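Local coordinates for endoglucanase (Cryptopygus antarcticus, PDB 5H4U), which hydrolyses internal beta-1,4-glucosidic linkages in carboxymethylcellulose, lichenan and barley beta-glucan, releasing mainly cellobiose, cellotriose and cellotetraose from carboxymethylcellulose, at residues G96-E99 against S100-C103; C209-I212 against L213-K216. All coordinates share one frame; numbering follows the deposited sequence.

Interaction 1. Residues G96-E99 against S100-C103; sequences GQPE and SQTC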
ATOM      1  N   GLY A  96       6.365   3.199  17.481  1.00 18.50           N
ATOM      2  CA  GLY A  96       7.066   2.131  18.172  1.00 17.94           C
ATOM      3  C   GLY A  96       6.234   0.886  18.402  1.00 17.58           C
ATOM      4  O   GLY A  96       5.974   0.509  19.557  1.00 19.81           O
ATOM      5  N   GLN A  97       5.769   0.269  17.314  1.00 15.84           N
ATOM      6  CA  GLN A  97       5.021  -0.976  17.351  1.00 14.64           C
ATOM      7  C   GLN A  97       5.708  -1.997  16.458  1.00 13.24           C
ATOM      8  O   GLN A  97       6.161  -1.660  15.361  1.00 12.28           O
ATOM      9  CB  GLN A  97       3.561  -0.791  16.892  1.00 14.32           C
ATOM     10  CG  GLN A  97       2.579  -0.431  17.996  1.00 14.73           C
ATOM     11  CD  GLN A  97       1.108  -0.683  17.614  1.00 14.34           C
ATOM     12  OE1 GLN A  97       0.813  -1.321  16.603  1.00 13.91           O
ATOM     13  NE2 GLN A  97       0.191  -0.158  18.415  1.00 13.62           N
ATOM     14  N   PRO A  98       5.823  -3.237  16.911  1.00 12.50           N
ATOM     15  CA  PRO A  98       6.479  -4.268  16.107  1.00 11.73           C
ATOM     16  C   PRO A  98       5.532  -4.848  15.061  1.00 11.85           C
ATOM     17  O   PRO A  98       4.308  -4.706  15.139  1.00 11.62           O
ATOM     18  CB  PRO A  98       6.866  -5.317  17.152  1.00 11.47           C
ATOM     19  CG  PRO A  98       5.790  -5.208  18.172  1.00 11.74           C
ATOM     20  CD  PRO A  98       5.367  -3.751  18.210  1.00 12.19           C
ATOM     21  N   GLU A  99       6.124  -5.534  14.077  1.00 11.59           N
ATOM     22  CA  GLU A  99       5.324  -6.090  12.986  1.00 11.61           C
ATOM     23  C   GLU A  99       4.306  -7.105  13.501  1.00 11.53           C
ATOM     24  O   GLU A  99       3.244  -7.285  12.894  1.00 11.63           O
ATOM     25  CB  GLU A  99       6.218  -6.726  11.906  1.00 11.21           C
ATOM     26  CG  GLU A  99       7.019  -5.706  11.086  1.00 11.58           C
ATOM     27  CD  GLU A  99       7.580  -6.241   9.745  1.00 11.74           C
ATOM     28  OE1 GLU A  99       8.120  -7.363   9.685  1.00 11.29           O
ATOM     29  OE2 GLU A  99       7.467  -5.518   8.726  1.00 11.62           O
ATOM     30  N   SER A 100       4.588  -7.765  14.621  1.00 10.77           N
ATOM     31  CA  SER A 100       3.585  -8.662  15.158  1.00 10.77           C
ATOM     32  C   SER A 100       2.297  -7.925  15.496  1.00 11.24           C
ATOM     33  O   SER A 100       1.221  -8.527  15.479  1.00 11.10           O
ATOM     34  CB  SER A 100       4.143  -9.376  16.383  1.00 10.99           C
ATOM     35  OG  SER A 100       4.630  -8.441  17.325  1.00 11.71           O
ATOM     36  N   GLN A 101       2.370  -6.620  15.724  1.00 11.29           N
ATOM     37  CA  GLN A 101       1.175  -5.856  16.034  1.00 11.70           C
ATOM     38  C   GLN A 101       0.580  -5.117  14.846  1.00 11.15           C
ATOM     39  O   GLN A 101      -0.598  -4.759  14.898  1.00 11.83           O
ATOM     40  CB  GLN A 101       1.493  -4.825  17.123  1.00 13.02           C
ATOM     41  CG  GLN A 101       1.094  -5.200  18.528  1.00 13.48           C
ATOM     42  CD  GLN A 101       0.906  -3.958  19.350  1.00 15.72           C
ATOM     43  OE1 GLN A 101      -0.144  -3.284  19.250  1.00 16.02           O
ATOM     44  NE2 GLN A 101       1.937  -3.601  20.145  1.00 16.02           N
ATOM     45  N   THR A 102       1.333  -4.911  13.769  1.00 11.09           N
ATOM     46  CA  THR A 102       0.848  -4.117  12.646  1.00 10.54           C
ATOM     47  C   THR A 102       0.583  -4.924  11.388  1.00  9.99           C
ATOM     48  O   THR A 102      -0.284  -4.537  10.606  1.00  9.48           O
ATOM     49  CB  THR A 102       1.832  -2.988  12.307  1.00 10.58           C
ATOM     50  OG1 THR A 102       3.104  -3.537  11.967  1.00 11.34           O
ATOM     51  CG2 THR A 102       1.998  -2.069  13.489  1.00 11.71           C
ATOM     52  N   CYS A 103       1.289  -6.030  11.180  1.00  9.53           N
ATOM     53  CA  CYS A 103       1.158  -6.767   9.935  1.00  9.55           C
ATOM     54  C   CYS A 103      -0.254  -7.308   9.754  1.00  9.75           C
ATOM     55  O   CYS A 103      -0.773  -8.047  10.603  1.00  9.40           O
ATOM     56  CB  CYS A 103       2.191  -7.888   9.861  1.00  9.92           C
ATOM     57  SG  CYS A 103       3.738  -7.360   9.003  1.00 13.44           S
TER
HETATM   58  O   HOH W   1      -1.904  -2.013  16.071  1.00 12.13           O

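Interaction 2. Residues C209-I212 against L213-K216; sequences CPTI and LTQK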
ATOM      1  N   CYS A 209     -10.401  -6.188  10.148  1.00 11.05           N
ATOM      2  CA  CYS A 209     -10.196  -6.025   8.718  1.00 11.11           C
ATOM      3  C   CYS A 209     -11.446  -6.442   7.942  1.00 11.71           C
ATOM      4  O   CYS A 209     -11.953  -7.552   8.135  1.00 11.63           O
ATOM      5  CB  CYS A 209      -8.981  -6.838   8.274  1.00 11.51           C
ATOM      6  SG  CYS A 209      -7.332  -6.018   8.479  1.00 12.20           S
ATOM      7  N   PRO A 210     -11.969  -5.596   7.060  1.00 12.41           N
ATOM      8  CA  PRO A 210     -13.135  -6.000   6.265  1.00 11.84           C
ATOM      9  C   PRO A 210     -12.761  -7.066   5.247  1.00 11.61           C
ATOM     10  O   PRO A 210     -11.622  -7.147   4.789  1.00 10.84           O
ATOM     11  CB  PRO A 210     -13.558  -4.704   5.574  1.00 11.64           C
ATOM     12  CG  PRO A 210     -12.277  -3.899   5.475  1.00 11.47           C
ATOM     13  CD  PRO A 210     -11.443  -4.272   6.668  1.00 11.24           C
ATOM     14  N   THR A 211     -13.746  -7.895   4.892  1.00 11.91           N
ATOM     15  CA  THR A 211     -13.489  -8.931   3.899  1.00 12.06           C
ATOM     16  C   THR A 211     -13.205  -8.356   2.525  1.00 11.90           C
ATOM     17  O   THR A 211     -12.615  -9.048   1.696  1.00 11.89           O
ATOM     18  CB  THR A 211     -14.663  -9.899   3.758  1.00 12.69           C
ATOM     19  OG1 THR A 211     -15.814  -9.182   3.294  1.00 13.17           O
ATOM     20  CG2 THR A 211     -14.977 -10.575   5.081  1.00 12.11           C
ATOM     21  N   ILE A 212     -13.620  -7.121   2.243  1.00 12.04           N
ATOM     22  CA  ILE A 212     -13.306  -6.610   0.918  1.00 12.18           C
ATOM     23  C   ILE A 212     -11.816  -6.336   0.760  1.00 11.73           C
ATOM     24  O   ILE A 212     -11.320  -6.282  -0.368  1.00 12.02           O
ATOM     25  CB  ILE A 212     -14.172  -5.389   0.547  1.00 11.88           C
ATOM     26  CG1 ILE A 212     -14.135  -5.227  -0.976  1.00 12.12           C
ATOM     27  CG2 ILE A 212     -13.802  -4.140   1.333  1.00 11.34           C
ATOM     28  CD1 ILE A 212     -15.071  -4.244  -1.532  1.00 13.14           C
ATOM     29  N   LEU A 213     -11.081  -6.190   1.857  1.00 11.64           N
ATOM     30  CA  LEU A 213      -9.626  -6.121   1.805  1.00 11.40           C
ATOM     31  C   LEU A 213      -8.992  -7.505   1.984  1.00 11.08           C
ATOM     32  O   LEU A 213      -8.150  -7.919   1.182  1.00 10.97           O
ATOM     33  CB  LEU A 213      -9.125  -5.141   2.880  1.00 10.80           C
ATOM     34  CG  LEU A 213      -9.288  -3.648   2.568  1.00 10.06           C
ATOM     35  CD1 LEU A 213      -8.956  -2.769   3.775  1.00  9.08           C
ATOM     36  CD2 LEU A 213      -8.443  -3.236   1.360  1.00  9.45           C
ATOM     37  N   THR A 214      -9.409  -8.246   3.013  1.00 11.59           N
ATOM     38  CA  THR A 214      -8.771  -9.527   3.315  1.00 11.86           C
ATOM     39  C   THR A 214      -9.052 -10.596   2.273  1.00 11.75           C
ATOM     40  O   THR A 214      -8.294 -11.562   2.180  1.00 12.02           O
ATOM     41  CB  THR A 214      -9.203 -10.062   4.683  1.00 11.62           C
ATOM     42  OG1 THR A 214     -10.539 -10.571   4.605  1.00 12.11           O
ATOM     43  CG2 THR A 214      -9.147  -8.978   5.715  1.00 11.55           C
ATOM     44  N   GLN A 215     -10.114 -10.469   1.496  1.00 12.11           N
ATOM     45  CA  GLN A 215     -10.291 -11.416   0.406  1.00 13.02           C
ATOM     46  C   GLN A 215      -9.298 -11.152  -0.718  1.00 13.35           C
ATOM     47  O   GLN A 215      -9.011 -12.056  -1.507  1.00 13.71           O
ATOM     48  CB  GLN A 215     -11.751 -11.379  -0.068  1.00 14.21           C
ATOM     49  CG  GLN A 215     -12.014 -11.710  -1.517  1.00 15.77           C
ATOM     50  CD  GLN A 215     -12.550 -10.495  -2.277  1.00 22.99           C
ATOM     51  OE1 GLN A 215     -13.576  -9.908  -1.886  1.00 22.53           O
ATOM     52  NE2 GLN A 215     -11.854 -10.101  -3.360  1.00 23.55           N
ATOM     53  N   LYS A 216      -8.730  -9.946  -0.772  1.00 12.79           N
ATOM     54  CA  LYS A 216      -7.663  -9.638  -1.712  1.00 11.99           C
ATOM     55  C   LYS A 216      -6.302 -10.051  -1.164  1.00 11.99           C
ATOM     56  O   LYS A 216      -5.543 -10.757  -1.840  1.00 11.99           O
ATOM     57  CB  LYS A 216      -7.678  -8.147  -2.024  1.00 11.67           C
ATOM     58  CG  LYS A 216      -8.699  -7.739  -3.050  1.00 12.22           C
ATOM     59  CD  LYS A 216      -9.077  -6.290  -2.898  1.00 10.95           C
ATOM     60  CE  LYS A 216     -10.252  -5.986  -3.771  1.00 11.68           C
ATOM     61  NZ  LYS A 216     -11.474  -6.563  -3.155  1.00 13.03           N
TER
HETATM   62  O   HOH W   2     -11.637 -10.392   7.300  1.00 13.75           O

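Interaction 1. Residues G96-E99 against S100-C103
P98, at the N-cap position, and Q101 meet where the single helical turn 99-102 begins: the carbonyls of P98 and E99 take up its first amide N-H groups. The tight part of the contact is this backbone core. P98 O accepts from Q101 N at 2.8 Å, with the donor well above the carbonyl plane, and only weakly from T102 N. E99 O is gripped twice: T102 N comes from above the carbonyl plane, whereas C103 N, 2.9 Å from E99 O, makes the straighter bond (N-H...O 166°), tilted only slightly from that plane. T102 is buried, its OG1 between the backbone N and the carbonyl carbon (chi1 60°), which turns CG2 to the amide of Q97, 3.4 Å from Q97 OE1. E99 CG leans beside its own backbone N, and the carboxylate makes a salt bridge to K40 and hydrogen bonds to T128 and S34; the E99 side chain lies about 11 Å from that of D138, the inferred proton donor.

The Q97-Q101 side is looser. The two chains cross at about a right angle with their amide planes 31° apart, and Q97 NE2 approaches Q101 OE1 at a poor angle for bonding; its hydrogen bond goes to T18 OG1. An alanine in place of Q97 would probably leave T18 OG1 without this donor and uncover the methyl of T102. At the exposed corner S100 OG rests 3.5 Å from P98 CG. A water lies 2.9 Å from Q97 OE1 and 3.3 Å from Q101 O, within reach of both acceptors.

Interaction 2. Residues C209-I212 against L213-K216
P210 stands at the N-cap position of helix 211-217, and its carbonyl receives two of the helix's first N-H groups. T214 N bonds P210 O at 3.0 Å, almost straight (176°) and in the carbonyl plane, while L213 N reaches the same oxygen from above that plane. One residue on, Q215 N donates to T211 O. The side-chain bond is made by K216, whose chain runs alongside I212 and bends at its last torsion (chi4 75°), bringing NZ to 2.8 Å from I212 O, again in the carbonyl plane; this occupies a backbone acceptor near the helix start. Through water, C209 O is joined to T214 OG1, bridging the residue before the cap to the first turn.

Apolar contacts flank these bonds. The P210 ring and L213 lie side by side, with P210 CG 3.9 Å from L213 CD1, and T214 CG2 packs against C209 CB.

In the fold, the C209-C106 disulfide fastens the helix start to strand 106-111. I212, L213 and K216 cover F80 of strand 80-82; in strand 85-94, Y87 meets P210 and I212, and F89 meets L213 and K216.

In the fold
From the N terminus, strand 19-27 is followed by strands 80-82 and 85-94 before interaction 1 closes the turn leading from the last of these into strand 106-111. After strands 120-128 and 135-140 and the helices beyond, strand 201-207 delivers the chain to interaction 2 in helix 211-217. The contacts are in series, neither nested nor crossed, with centres about 19 Å apart and nearest atoms about 7 Å apart. Both border the mixed sheet of this family 45, double-psi beta-barrel enzyme. The C35-C103 disulfide ties the end of interaction 1 to an early part of the chain, and R221, just past helix 211-217, binds carbonyls of S100 and C103.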